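Local coordinates for galactose mutarotase-like protein (Clostridium acetobutylicum, PDB 3OS7) that probably binds carbohydrate and may interconvert the alpha and beta anomers of a sugar, as aldose 1-epimerases do, at residues E12-E17 with E29-P34; N39-K44 with E63-R68; L74-P79 with Q166-V171; V50-T55 with T273-E278. One frame throughout, in Å; residues are numbered along the deposited sequence.

Contacts 1, 2 and 4 share the antiparallel sheet near the N-terminus, built in chain order from strands 8-14, 18-25, 28-33, 39-45 and 50-51. Contact 1 spans its first and third strands, and contact 2, about 10 Å away between centres, sets helix 62-67 on the fourth. Contact 4 ties the fifth strand and the loop after it to strand 273-279; as 50-55 falls between the two segments of contact 2, contacts 2 and 4 interleave. Contact 3, its segments both between those of contact 4, lies nearest the molecule's middle, its centre about 19 Å from contact 4's. Contact 4 thus joins the N-terminal sheet to the large beta sandwich of this mutarotase-like fold, whose core contact 3 helps fill.

Contact 1: E12-E17 with E29-P34; sequences EIIWSE and EALIIP
Just past I14, whose side chain meets L31 and I33, the backbone folds back on a bond from E17 N to W15 O of 2.8 Å. With S16 at phi 69° and psi -40° in the middle, this is a classic gamma turn, and it starts the chain back toward strand 18-25. The contact itself is wholly apolar. I14 sends its longer branch out fully stretched, CG1 opposite the backbone nitrogen (chi1 -171°) and CD1 continuing that line, which carries the terminal methyl over to the third strand. There I14 CD1 meets L31 CD2 at 4.2 Å, the two chains reaching for each other tip to tip. The same methyl touches I33 CD1 at 4.1 Å, but here the side chains cross at about a right angle. One methyl therefore fits against two, without short contacts. L31 and I33 are buried, while I14 remains partly exposed. Beside this cluster W15 holds its indole in place by a hydrogen bond from NE1 to L60 O. At the far end the carboxylates of E12 and E29 stand 6.8 Å apart (OE1 to OE2); the salt bridge from R22 to E12 probably offsets their repulsion. In the sheet, strand 18-25 runs between strands 8-14 and 28-33, with L31 also touching C20, and strand 39-45 lies along the other side of strand 28-33.

Contact 2: N39-K44 with E63-R68; sequences NVVELK and EDFKNR
The F65 ring comes down from helix 62-67 with its CZ corner leading, between V41 and the flat amide of N39, both of which it meets obliquely. Ring and amide planes are 53° apart, and N39 ND2 stands 4.2 Å from F65 CZ. The indole of W15 is another neighbour, turned only about 20° from the phenyl plane, its CH2 3.6 Å from F65 CD2. This is a short helix packed on one face of the N-terminal antiparallel sheet of a galactose mutarotase-like fold. The closest touch is apolar, V41 CG1 to F65 CZ at 3.7 Å. F65 gets there because its CG lies opposite the backbone nitrogen (chi1 176°), throwing the ring off the helix toward the strand. V41 itself sits at a kink: V41 N bonds to L31 O while L31 N bonds to E42 O, and V41 has a nearly helical psi of -10°, the pattern of a classic beta bulge. On the outer side of the helix, K66 NZ makes a salt bridge to E63 OE2 at 3.4 Å. The buried N39 amide is satisfied at both ends and so fixed in rotation: ND2 donates to Y72 O, and OD1 accepts from L74 N.

Contact 3: L74-P79 with Q166-V171; sequences LPVLFP and QTTSVV. With EDO (1,2-ethanediol), chain H.
L74 and Q166 approach from opposite directions, and V76 meets T168 two residues further along each segment; both pairs meet by van der Waals contact alone. L74 CD1 rests 3.6 Å from Q166 OE1, a methyl against an amide oxygen. Q166 lifts that oxygen clear of its strand on an extended chain, CG opposite the backbone nitrogen (chi1 169°) and CD carrying straight on. Next to it the methyls V76 CG2 and T168 CG2 are 4.4 Å apart, a looser fit. The hydrogen bonds of these side chains go to neighbouring strands: Q166 OE1 bonds to Y157 OH, and T168 OG1 to Y184 OH, so each of these two oxygens has a tyrosine partner. Ligand contacts fall on the other face of strand 163-172. There S169 OG and O1 of an ethanediol, probably from the crystallisation liquor, share a 2.8 Å hydrogen bond, V171 CG1 touches the diol's C1 at 3.8 Å, and Q152 also bonds to it. Strand 76-77 pairs with strand 178-189, whereas strand 163-172 runs between strands 151-160 and 329-340; inward-facing side chains from two such layers, meeting in the middle, make the core of a beta sandwich, here that of the mutarotase-like fold.

Contact 4: V50-T55 with T273-E278; sequences VTILRT and TRVVYE
V275 stands with CG1 opposite its backbone nitrogen (chi1 168°), which opens its two methyls like a fork toward I52. I52 has the other setting, CG1 beside the nitrogen (chi1 -63°) and CG2 opposite it, so that it too offers two branches. The pairs match up: I52 CG2 lies 3.8 Å from V275 CG1, and I52 CG1 lies 4.1 Å from V275 CG2, with the two side chains crossing at a slant. V50, two residues earlier on the same face, adds its CG1 to V275 CG2 at 4.4 Å. Its other methyl, V50 CG2, slides past T273 CG2 in the opposite direction at 4.2 Å. T273 keeps its hydroxyl apart from this patch, OG1 bonding to K271 O, leaving the methyl to pack. All four side chains are buried; F192 borders V50 and V275, and I338 borders V50 and T273. T51 turns its CB away from strand 273-279, and its carbonyl takes a hydrogen bond from N189. I52 N bonds to L43 O, holding the chain against strand 39-45 where strand 50-51 has just ended. On the far side of strand 273-279, R274 forms salt bridges with E267 and E339. The result is an apolar seam between the last strand of the N-terminal antiparallel sheet, plus the start of the next loop, and a strand of the large sandwich, in the layered all-beta galactose mutarotase-like fold.

Contact 1: E12-E17 with E29-P34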
loop_
_atom_site.group_PDB
_atom_site.type_symbol
_atom_site.label_atom_id
_atom_site.label_comp_id
_atom_site.label_asym_id
_atom_site.label_seq_id
_atom_site.Cartn_x
_atom_site.Cartn_y
_atom_site.Cartn_z
ATOM N N GLU A 12 20.574 9.373 7.633
ATOM C CA GLU A 12 21.467 10.111 6.738
ATOM C C GLU A 12 20.673 11.115 5.905
ATOM O O GLU A 12 19.470 11.236 6.066
ATOM C CB GLU A 12 22.251 9.137 5.854
ATOM C CG GLU A 12 21.408 8.381 4.876
ATOM C CD GLU A 12 22.090 7.122 4.340
ATOM O OE1 GLU A 12 21.665 6.016 4.714
ATOM O OE2 GLU A 12 23.043 7.221 3.545
ATOM N N ILE A 13 21.368 11.880 5.057
ATOM C CA ILE A 13 20.734 12.940 4.277
ATOM C C ILE A 13 20.524 12.430 2.852
ATOM O O ILE A 13 21.382 11.787 2.277
ATOM C CB ILE A 13 21.596 14.209 4.222
ATOM C CG1 ILE A 13 21.816 14.788 5.631
ATOM C CG2 ILE A 13 20.961 15.260 3.335
ATOM C CD1 ILE A 13 20.531 14.960 6.426
ATOM N N ILE A 14 19.375 12.733 2.285
ATOM C CA ILE A 14 19.092 12.389 0.871
ATOM C C ILE A 14 18.498 13.649 0.232
ATOM O O ILE A 14 17.937 14.492 0.919
ATOM C CB ILE A 14 18.119 11.159 0.783
ATOM C CG1 ILE A 14 17.985 10.629 -0.648
ATOM C CG2 ILE A 14 16.753 11.513 1.289
ATOM C CD1 ILE A 14 17.276 9.266 -0.726
ATOM N N TRP A 15 18.657 13.792 -1.081
ATOM C CA TRP A 15 18.184 14.989 -1.789
ATOM C C TRP A 15 18.679 16.265 -1.110
ATOM O O TRP A 15 17.911 17.214 -0.902
ATOM C CB TRP A 15 16.657 14.992 -1.869
ATOM C CG TRP A 15 16.098 14.189 -2.961
ATOM C CD1 TRP A 15 16.305 14.375 -4.296
ATOM C CD2 TRP A 15 15.169 13.103 -2.846
ATOM N NE1 TRP A 15 15.579 13.450 -5.021
ATOM C CE2 TRP A 15 14.879 12.661 -4.153
ATOM C CE3 TRP A 15 14.578 12.444 -1.765
ATOM C CZ2 TRP A 15 14.011 11.597 -4.408
ATOM C CZ3 TRP A 15 13.728 11.388 -2.017
ATOM C CH2 TRP A 15 13.445 10.982 -3.336
ATOM N N SER A 16 19.951 16.255 -0.715
ATOM C CA SER A 16 20.638 17.418 -0.104
ATOM C C SER A 16 20.228 17.882 1.304
ATOM O O SER A 16 21.090 18.285 2.073
ATOM C CB SER A 16 20.630 18.627 -1.059
ATOM O OG SER A 16 21.106 18.231 -2.330
ATOM N N GLU A 17 18.943 17.884 1.634
ATOM C CA GLU A 17 18.497 18.448 2.908
ATOM C C GLU A 17 17.424 17.631 3.610
ATOM O O GLU A 17 16.817 18.106 4.561
ATOM C CB GLU A 17 17.988 19.885 2.702
ATOM C CG GLU A 17 17.001 20.022 1.526
ATOM C CD GLU A 17 16.371 21.409 1.404
ATOM O OE1 GLU A 17 16.899 22.390 1.980
ATOM O OE2 GLU A 17 15.334 21.512 0.726
ATOM N N GLU A 29 17.816 -4.927 3.144
ATOM C CA GLU A 29 18.053 -3.527 3.415
ATOM C C GLU A 29 16.868 -2.709 2.879
ATOM O O GLU A 29 16.355 -2.995 1.777
ATOM C CB GLU A 29 19.353 -3.081 2.748
ATOM C CG GLU A 29 19.711 -1.626 2.993
ATOM C CD GLU A 29 21.019 -1.240 2.319
ATOM O OE1 GLU A 29 21.939 -2.097 2.289
ATOM O OE2 GLU A 29 21.096 -0.089 1.821
ATOM N N ALA A 30 16.425 -1.732 3.660
ATOM C CA ALA A 30 15.323 -0.843 3.313
ATOM C C ALA A 30 15.709 0.633 3.465
ATOM O O ALA A 30 16.663 0.982 4.176
ATOM C CB ALA A 30 14.095 -1.131 4.143
ATOM N N LEU A 31 14.936 1.482 2.824
ATOM C CA LEU A 31 15.139 2.936 2.903
ATOM C C LEU A 31 13.771 3.573 3.073
ATOM O O LEU A 31 12.890 3.345 2.257
ATOM C CB LEU A 31 15.820 3.441 1.630
ATOM C CG LEU A 31 16.020 4.957 1.519
ATOM C CD1 LEU A 31 16.859 5.474 2.692
ATOM C CD2 LEU A 31 16.662 5.255 0.156
ATOM N N ILE A 32 13.608 4.394 4.114
ATOM C CA ILE A 32 12.385 5.075 4.371
ATOM C C ILE A 32 12.598 6.601 4.362
ATOM O O ILE A 32 13.646 7.097 4.802
ATOM C CB ILE A 32 11.729 4.599 5.701
ATOM C CG1 ILE A 32 10.285 5.108 5.828
ATOM C CG2 ILE A 32 12.561 5.011 6.936
ATOM C CD1 ILE A 32 9.540 4.468 7.042
ATOM N N ILE A 33 11.608 7.308 3.800
ATOM C CA ILE A 33 11.659 8.775 3.666
ATOM C C ILE A 33 10.553 9.435 4.516
ATOM O O ILE A 33 9.421 9.641 4.041
ATOM C CB ILE A 33 11.492 9.249 2.215
ATOM C CG1 ILE A 33 12.331 8.423 1.217
ATOM C CG2 ILE A 33 11.862 10.759 2.131
ATOM C CD1 ILE A 33 13.824 8.491 1.433
ATOM N N PRO A 34 10.871 9.777 5.770
ATOM C CA PRO A 34 9.859 10.370 6.647
ATOM C C PRO A 34 9.169 11.615 6.085
ATOM O O PRO A 34 7.937 11.717 6.178
ATOM C CB PRO A 34 10.635 10.668 7.932
ATOM C CG PRO A 34 11.749 9.677 7.921
ATOM C CD PRO A 34 12.136 9.530 6.476
#

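Contact 2: N39-K44 with E63-R68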
loop_
_atom_site.group_PDB
_atom_site.type_symbol
_atom_site.label_atom_id
_atom_site.label_comp_id
_atom_site.label_asym_id
_atom_site.label_seq_id
_atom_site.Cartn_x
_atom_site.Cartn_y
_atom_site.Cartn_z
ATOM N N ASN A 39 7.453 6.943 3.437
ATOM C CA ASN A 39 7.429 5.960 2.361
ATOM C C ASN A 39 8.721 5.145 2.383
ATOM O O ASN A 39 9.810 5.700 2.279
ATOM C CB ASN A 39 7.245 6.697 1.029
ATOM C CG ASN A 39 6.972 5.763 -0.143
ATOM O OD1 ASN A 39 7.525 4.657 -0.217
ATOM N ND2 ASN A 39 6.159 6.241 -1.107
ATOM N N VAL A 40 8.582 3.825 2.524
ATOM C CA VAL A 40 9.640 2.871 2.237
ATOM C C VAL A 40 9.800 2.695 0.699
ATOM O O VAL A 40 8.995 2.044 0.047
ATOM C CB VAL A 40 9.403 1.512 2.925
ATOM C CG1 VAL A 40 10.537 0.521 2.592
ATOM C CG2 VAL A 40 9.267 1.709 4.437
ATOM N N VAL A 41 10.817 3.335 0.143
ATOM C CA VAL A 41 11.045 3.398 -1.296
ATOM C C VAL A 41 11.981 2.348 -1.831
ATOM O O VAL A 41 12.085 2.167 -3.045
ATOM C CB VAL A 41 11.572 4.789 -1.729
ATOM C CG1 VAL A 41 10.527 5.840 -1.432
ATOM C CG2 VAL A 41 12.957 5.137 -1.103
ATOM N N GLU A 42 12.646 1.633 -0.938
ATOM C CA GLU A 42 13.521 0.547 -1.319
ATOM C C GLU A 42 13.458 -0.598 -0.315
ATOM O O GLU A 42 13.448 -0.362 0.867
ATOM C CB GLU A 42 14.967 1.060 -1.417
ATOM C CG GLU A 42 15.835 0.106 -2.209
ATOM C CD GLU A 42 17.208 0.672 -2.485
ATOM O OE1 GLU A 42 17.858 1.085 -1.507
ATOM O OE2 GLU A 42 17.612 0.707 -3.673
ATOM N N LEU A 43 13.379 -1.828 -0.821
ATOM C CA LEU A 43 13.513 -3.050 -0.023
ATOM C C LEU A 43 14.248 -4.061 -0.894
ATOM O O LEU A 43 13.729 -4.473 -1.946
ATOM C CB LEU A 43 12.174 -3.632 0.360
ATOM C CG LEU A 43 12.256 -4.956 1.135
ATOM C CD1 LEU A 43 12.978 -4.789 2.510
ATOM C CD2 LEU A 43 10.883 -5.581 1.305
ATOM N N LYS A 44 15.478 -4.389 -0.520
ATOM C CA LYS A 44 16.277 -5.257 -1.378
ATOM C C LYS A 44 16.985 -6.332 -0.582
ATOM O O LYS A 44 17.108 -6.230 0.631
ATOM C CB LYS A 44 17.270 -4.424 -2.189
ATOM C CG LYS A 44 18.230 -3.621 -1.363
ATOM C CD LYS A 44 19.006 -2.601 -2.220
ATOM C CE LYS A 44 20.132 -2.005 -1.405
ATOM N NZ LYS A 44 21.064 -1.203 -2.240
ATOM N N GLU A 63 10.992 17.386 -5.359
ATOM C CA GLU A 63 9.679 17.967 -5.523
ATOM C C GLU A 63 8.756 17.115 -6.404
ATOM O O GLU A 63 7.560 17.030 -6.127
ATOM C CB GLU A 63 9.807 19.367 -6.127
ATOM C CG GLU A 63 8.627 20.252 -5.821
ATOM C CD GLU A 63 8.457 20.530 -4.332
ATOM O OE1 GLU A 63 9.430 20.361 -3.550
ATOM O OE2 GLU A 63 7.335 20.927 -3.947
ATOM N N ASP A 64 9.320 16.481 -7.431
ATOM C CA ASP A 64 8.582 15.588 -8.329
ATOM C C ASP A 64 8.206 14.285 -7.624
ATOM O O ASP A 64 7.144 13.733 -7.897
ATOM C CB ASP A 64 9.376 15.278 -9.592
ATOM C CG ASP A 64 9.601 16.521 -10.465
ATOM O OD1 ASP A 64 8.734 17.410 -10.462
ATOM O OD2 ASP A 64 10.659 16.617 -11.121
ATOM N N PHE A 65 9.049 13.840 -6.690
ATOM C CA PHE A 65 8.699 12.726 -5.815
ATOM C C PHE A 65 7.554 13.120 -4.872
ATOM O O PHE A 65 6.504 12.455 -4.831
ATOM C CB PHE A 65 9.911 12.240 -5.029
ATOM C CG PHE A 65 9.595 11.139 -4.039
ATOM C CD1 PHE A 65 8.917 9.985 -4.442
ATOM C CD2 PHE A 65 9.957 11.260 -2.716
ATOM C CE1 PHE A 65 8.628 8.969 -3.530
ATOM C CE2 PHE A 65 9.652 10.249 -1.797
ATOM C CZ PHE A 65 8.994 9.109 -2.204
ATOM N N LYS A 66 7.707 14.237 -4.174
ATOM C CA LYS A 66 6.711 14.670 -3.187
ATOM C C LYS A 66 5.344 14.919 -3.814
ATOM O O LYS A 66 4.314 14.688 -3.177
ATOM C CB LYS A 66 7.177 15.921 -2.453
ATOM C CG LYS A 66 6.129 16.545 -1.514
ATOM C CD LYS A 66 6.696 17.697 -0.685
ATOM C CE LYS A 66 6.823 18.993 -1.492
ATOM N NZ LYS A 66 7.427 20.122 -0.695
ATOM N N ASN A 67 5.341 15.384 -5.058
ATOM C CA ASN A 67 4.090 15.650 -5.764
ATOM C C ASN A 67 3.375 14.411 -6.297
ATOM O O ASN A 67 2.164 14.457 -6.517
ATOM C CB ASN A 67 4.343 16.612 -6.907
ATOM C CG ASN A 67 4.488 18.028 -6.429
ATOM O OD1 ASN A 67 3.976 18.398 -5.354
ATOM N ND2 ASN A 67 5.175 18.835 -7.216
ATOM N N ARG A 68 4.105 13.314 -6.472
ATOM C CA ARG A 68 3.511 12.039 -6.941
ATOM C C ARG A 68 4.248 10.840 -6.323
ATOM O O ARG A 68 4.926 10.072 -6.993
ATOM C CB ARG A 68 3.542 11.972 -8.459
ATOM C CG ARG A 68 2.557 10.977 -9.026
ATOM C CD ARG A 68 2.931 10.631 -10.435
ATOM N NE ARG A 68 1.941 9.746 -11.046
ATOM C CZ ARG A 68 2.105 9.178 -12.228
ATOM N NH1 ARG A 68 3.217 9.382 -12.908
ATOM N NH2 ARG A 68 1.178 8.371 -12.705
#

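Contact 3: L74-P79 with Q166-V171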
loop_
_atom_site.group_PDB
_atom_site.type_symbol
_atom_site.label_atom_id
_atom_site.label_comp_id
_atom_site.label_asym_id
_atom_site.label_seq_id
_atom_site.Cartn_x
_atom_site.Cartn_y
_atom_site.Cartn_z
ATOM N N LEU A 74 6.040 2.219 -0.798
ATOM C CA LEU A 74 4.842 1.851 -0.034
ATOM C C LEU A 74 4.095 3.129 0.409
ATOM O O LEU A 74 4.278 3.611 1.538
ATOM C CB LEU A 74 5.234 1.005 1.184
ATOM C CG LEU A 74 5.898 -0.351 0.921
ATOM C CD1 LEU A 74 6.287 -1.035 2.211
ATOM C CD2 LEU A 74 4.929 -1.238 0.128
ATOM N N PRO A 75 3.284 3.699 -0.481
ATOM C CA PRO A 75 2.499 4.902 -0.175
ATOM C C PRO A 75 1.238 4.574 0.607
ATOM O O PRO A 75 0.333 3.927 0.090
ATOM C CB PRO A 75 2.125 5.447 -1.558
ATOM C CG PRO A 75 2.850 4.537 -2.550
ATOM C CD PRO A 75 3.043 3.254 -1.862
ATOM N N VAL A 76 1.141 5.088 1.831
ATOM C CA VAL A 76 -0.051 4.845 2.638
ATOM C C VAL A 76 -1.212 5.772 2.245
ATOM O O VAL A 76 -1.057 6.982 2.114
ATOM C CB VAL A 76 0.272 4.894 4.143
ATOM C CG1 VAL A 76 0.652 6.278 4.572
ATOM C CG2 VAL A 76 -0.886 4.335 4.970
ATOM N N LEU A 77 -2.401 5.186 2.110
ATOM C CA LEU A 77 -3.564 5.896 1.588
ATOM C C LEU A 77 -4.648 6.005 2.649
ATOM O O LEU A 77 -4.943 5.019 3.334
ATOM C CB LEU A 77 -4.144 5.154 0.393
ATOM C CG LEU A 77 -3.181 4.746 -0.698
ATOM C CD1 LEU A 77 -3.872 3.912 -1.771
ATOM C CD2 LEU A 77 -2.520 6.025 -1.325
ATOM N N PHE A 78 -5.271 7.171 2.726
ATOM C CA PHE A 78 -6.346 7.466 3.679
ATOM C C PHE A 78 -7.194 8.588 3.095
ATOM O O PHE A 78 -6.843 9.762 3.255
ATOM C CB PHE A 78 -5.734 7.900 5.016
ATOM C CG PHE A 78 -6.749 8.202 6.130
ATOM C CD1 PHE A 78 -7.737 7.291 6.470
ATOM C CD2 PHE A 78 -6.654 9.371 6.872
ATOM C CE1 PHE A 78 -8.628 7.539 7.474
ATOM C CE2 PHE A 78 -7.537 9.636 7.902
ATOM C CZ PHE A 78 -8.543 8.729 8.206
ATOM N N PRO A 79 -8.262 8.256 2.360
ATOM C CA PRO A 79 -8.749 6.927 2.030
ATOM C C PRO A 79 -8.009 6.397 0.798
ATOM O O PRO A 79 -7.558 7.199 -0.016
ATOM C CB PRO A 79 -10.193 7.187 1.658
ATOM C CG PRO A 79 -10.155 8.545 1.005
ATOM C CD PRO A 79 -9.094 9.307 1.733
ATOM N N GLN A 166 5.251 -4.848 8.144
ATOM C CA GLN A 166 4.681 -3.535 8.202
ATOM C C GLN A 166 3.417 -3.626 9.058
ATOM O O GLN A 166 2.440 -4.279 8.659
ATOM C CB GLN A 166 4.313 -3.113 6.777
ATOM C CG GLN A 166 3.453 -1.848 6.673
ATOM C CD GLN A 166 2.871 -1.710 5.291
ATOM O OE1 GLN A 166 3.424 -1.020 4.425
ATOM N NE2 GLN A 166 1.795 -2.436 5.046
ATOM N N THR A 167 3.417 -2.962 10.211
ATOM C CA THR A 167 2.208 -2.828 11.029
ATOM C C THR A 167 1.737 -1.373 10.918
ATOM O O THR A 167 2.423 -0.445 11.356
ATOM C CB THR A 167 2.442 -3.272 12.512
ATOM O OG1 THR A 167 2.906 -4.625 12.548
ATOM C CG2 THR A 167 1.145 -3.200 13.345
ATOM N N THR A 168 0.553 -1.196 10.333
ATOM C CA THR A 168 -0.063 0.119 10.095
ATOM C C THR A 168 -1.154 0.313 11.137
ATOM O O THR A 168 -1.954 -0.574 11.373
ATOM C CB THR A 168 -0.686 0.182 8.697
ATOM O OG1 THR A 168 0.305 -0.212 7.738
ATOM C CG2 THR A 168 -1.232 1.563 8.383
ATOM N N SER A 169 -1.183 1.462 11.787
ATOM C CA SER A 169 -2.243 1.688 12.771
ATOM C C SER A 169 -2.642 3.122 12.780
ATOM O O SER A 169 -1.846 3.997 12.437
ATOM C CB SER A 169 -1.800 1.240 14.174
ATOM O OG SER A 169 -0.609 1.879 14.550
ATOM N N VAL A 170 -3.889 3.362 13.175
ATOM C CA VAL A 170 -4.369 4.697 13.357
ATOM C C VAL A 170 -5.265 4.699 14.586
ATOM O O VAL A 170 -5.937 3.705 14.857
ATOM C CB VAL A 170 -5.106 5.237 12.115
ATOM C CG1 VAL A 170 -6.200 4.322 11.685
ATOM C CG2 VAL A 170 -5.621 6.615 12.390
ATOM N N VAL A 171 -5.225 5.803 15.333
ATOM C CA VAL A 171 -6.040 5.980 16.531
ATOM C C VAL A 171 -6.811 7.293 16.360
ATOM O O VAL A 171 -6.259 8.293 15.938
ATOM C CB VAL A 171 -5.209 5.956 17.846
ATOM C CG1 VAL A 171 -4.099 6.978 17.857
ATOM C CG2 VAL A 171 -6.126 6.189 19.045
HETATM C C1 EDO H . -2.222 3.902 16.677
HETATM O O1 EDO H . -1.366 2.848 17.108
HETATM C C2 EDO H . -1.393 5.014 16.034
HETATM O O2 EDO H . -0.441 5.557 16.971
#

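Contact 4: V50-T55 with T273-E278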
loop_
_atom_site.group_PDB
_atom_site.type_symbol
_atom_site.label_atom_id
_atom_site.label_comp_id
_atom_site.label_asym_id
_atom_site.label_seq_id
_atom_site.Cartn_x
_atom_site.Cartn_y
_atom_site.Cartn_z
ATOM N N VAL A 50 17.967 -9.027 -5.561
ATOM C CA VAL A 50 16.535 -8.743 -5.700
ATOM C C VAL A 50 16.264 -7.371 -5.116
ATOM O O VAL A 50 16.748 -7.059 -4.007
ATOM C CB VAL A 50 15.664 -9.791 -5.009
ATOM C CG1 VAL A 50 14.196 -9.351 -4.973
ATOM C CG2 VAL A 50 15.812 -11.157 -5.707
ATOM N N THR A 51 15.545 -6.536 -5.873
ATOM C CA THR A 51 15.034 -5.280 -5.352
ATOM C C THR A 51 13.518 -5.265 -5.577
ATOM O O THR A 51 13.032 -5.261 -6.710
ATOM C CB THR A 51 15.744 -4.017 -5.909
ATOM O OG1 THR A 51 15.077 -2.853 -5.411
ATOM C CG2 THR A 51 15.760 -3.980 -7.417
ATOM N N ILE A 52 12.783 -5.277 -4.477
ATOM C CA ILE A 52 11.324 -5.501 -4.529
ATOM C C ILE A 52 10.511 -4.269 -4.930
ATOM O O ILE A 52 9.599 -4.354 -5.747
ATOM C CB ILE A 52 10.815 -5.993 -3.179
ATOM C CG1 ILE A 52 11.434 -7.351 -2.842
ATOM C CG2 ILE A 52 9.261 -6.023 -3.152
ATOM C CD1 ILE A 52 11.037 -7.875 -1.453
ATOM N N LEU A 53 10.796 -3.142 -4.309
ATOM C CA LEU A 53 9.957 -1.949 -4.431
ATOM C C LEU A 53 10.525 -0.973 -5.455
ATOM O O LEU A 53 11.740 -0.753 -5.521
ATOM C CB LEU A 53 9.821 -1.192 -3.091
ATOM C CG LEU A 53 9.131 -1.960 -1.965
ATOM C CD1 LEU A 53 9.304 -1.295 -0.592
ATOM C CD2 LEU A 53 7.643 -2.231 -2.324
ATOM N N ARG A 54 9.623 -0.343 -6.192
ATOM C CA ARG A 54 10.031 0.633 -7.190
ATOM C C ARG A 54 10.569 1.872 -6.491
ATOM O O ARG A 54 9.862 2.493 -5.717
ATOM C CB ARG A 54 8.866 0.997 -8.090
ATOM C CG ARG A 54 9.342 1.792 -9.305
ATOM C CD ARG A 54 8.200 2.509 -9.889
ATOM N NE ARG A 54 8.505 3.071 -11.191
ATOM C CZ ARG A 54 7.922 4.148 -11.696
ATOM N NH1 ARG A 54 6.966 4.791 -11.029
ATOM N NH2 ARG A 54 8.264 4.547 -12.915
ATOM N N THR A 55 11.820 2.225 -6.795
ATOM C CA THR A 55 12.572 3.276 -6.100
ATOM C C THR A 55 12.843 4.442 -7.066
ATOM O O THR A 55 13.192 4.200 -8.224
ATOM C CB THR A 55 13.951 2.737 -5.624
ATOM O OG1 THR A 55 13.796 1.482 -4.932
ATOM C CG2 THR A 55 14.706 3.751 -4.723
ATOM N N THR A 273 12.664 -17.486 -8.349
ATOM C CA THR A 273 12.408 -16.583 -7.228
ATOM C C THR A 273 10.992 -16.015 -7.258
ATOM O O THR A 273 10.483 -15.631 -8.301
ATOM C CB THR A 273 13.406 -15.396 -7.292
ATOM O OG1 THR A 273 14.734 -15.910 -7.439
ATOM C CG2 THR A 273 13.335 -14.509 -6.031
ATOM N N ARG A 274 10.388 -15.915 -6.064
ATOM C CA ARG A 274 9.049 -15.367 -5.874
ATOM C C ARG A 274 9.140 -14.216 -4.867
ATOM O O ARG A 274 9.772 -14.377 -3.819
ATOM C CB ARG A 274 8.130 -16.455 -5.304
ATOM C CG ARG A 274 6.758 -15.980 -5.033
ATOM C CD ARG A 274 5.907 -17.019 -4.367
ATOM N NE ARG A 274 5.706 -18.165 -5.233
ATOM C CZ ARG A 274 6.206 -19.373 -5.048
ATOM N NH1 ARG A 274 6.980 -19.629 -4.014
ATOM N NH2 ARG A 274 5.955 -20.330 -5.953
ATOM N N VAL A 275 8.523 -13.079 -5.189
ATOM C CA VAL A 275 8.319 -11.989 -4.234
ATOM C C VAL A 275 6.922 -12.142 -3.655
ATOM O O VAL A 275 5.963 -12.327 -4.393
ATOM C CB VAL A 275 8.474 -10.597 -4.881
ATOM C CG1 VAL A 275 7.962 -9.506 -3.937
ATOM C CG2 VAL A 275 9.972 -10.356 -5.260
ATOM N N VAL A 276 6.830 -12.152 -2.332
ATOM C CA VAL A 276 5.552 -12.387 -1.655
ATOM C C VAL A 276 5.105 -11.148 -0.884
ATOM O O VAL A 276 5.890 -10.555 -0.125
ATOM C CB VAL A 276 5.645 -13.580 -0.672
ATOM C CG1 VAL A 276 4.287 -13.825 -0.012
ATOM C CG2 VAL A 276 6.143 -14.857 -1.371
ATOM N N TYR A 277 3.841 -10.786 -1.059
ATOM C CA TYR A 277 3.208 -9.662 -0.381
ATOM C C TYR A 277 1.996 -10.217 0.364
ATOM O O TYR A 277 0.904 -10.353 -0.190
ATOM C CB TYR A 277 2.783 -8.620 -1.419
ATOM C CG TYR A 277 2.272 -7.277 -0.926
ATOM C CD1 TYR A 277 2.503 -6.812 0.362
ATOM C CD2 TYR A 277 1.571 -6.427 -1.807
ATOM C CE1 TYR A 277 2.077 -5.538 0.743
ATOM C CE2 TYR A 277 1.131 -5.187 -1.407
ATOM C CZ TYR A 277 1.372 -4.748 -0.143
ATOM O OH TYR A 277 0.951 -3.477 0.241
ATOM N N GLU A 278 2.211 -10.572 1.622
ATOM C CA GLU A 278 1.183 -11.176 2.470
ATOM C C GLU A 278 0.429 -10.083 3.230
ATOM O O GLU A 278 1.018 -9.164 3.787
ATOM C CB GLU A 278 1.837 -12.175 3.429
ATOM C CG GLU A 278 0.882 -12.987 4.256
ATOM C CD GLU A 278 1.548 -14.181 4.983
ATOM O OE1 GLU A 278 2.789 -14.380 4.914
ATOM O OE2 GLU A 278 0.778 -14.937 5.615
#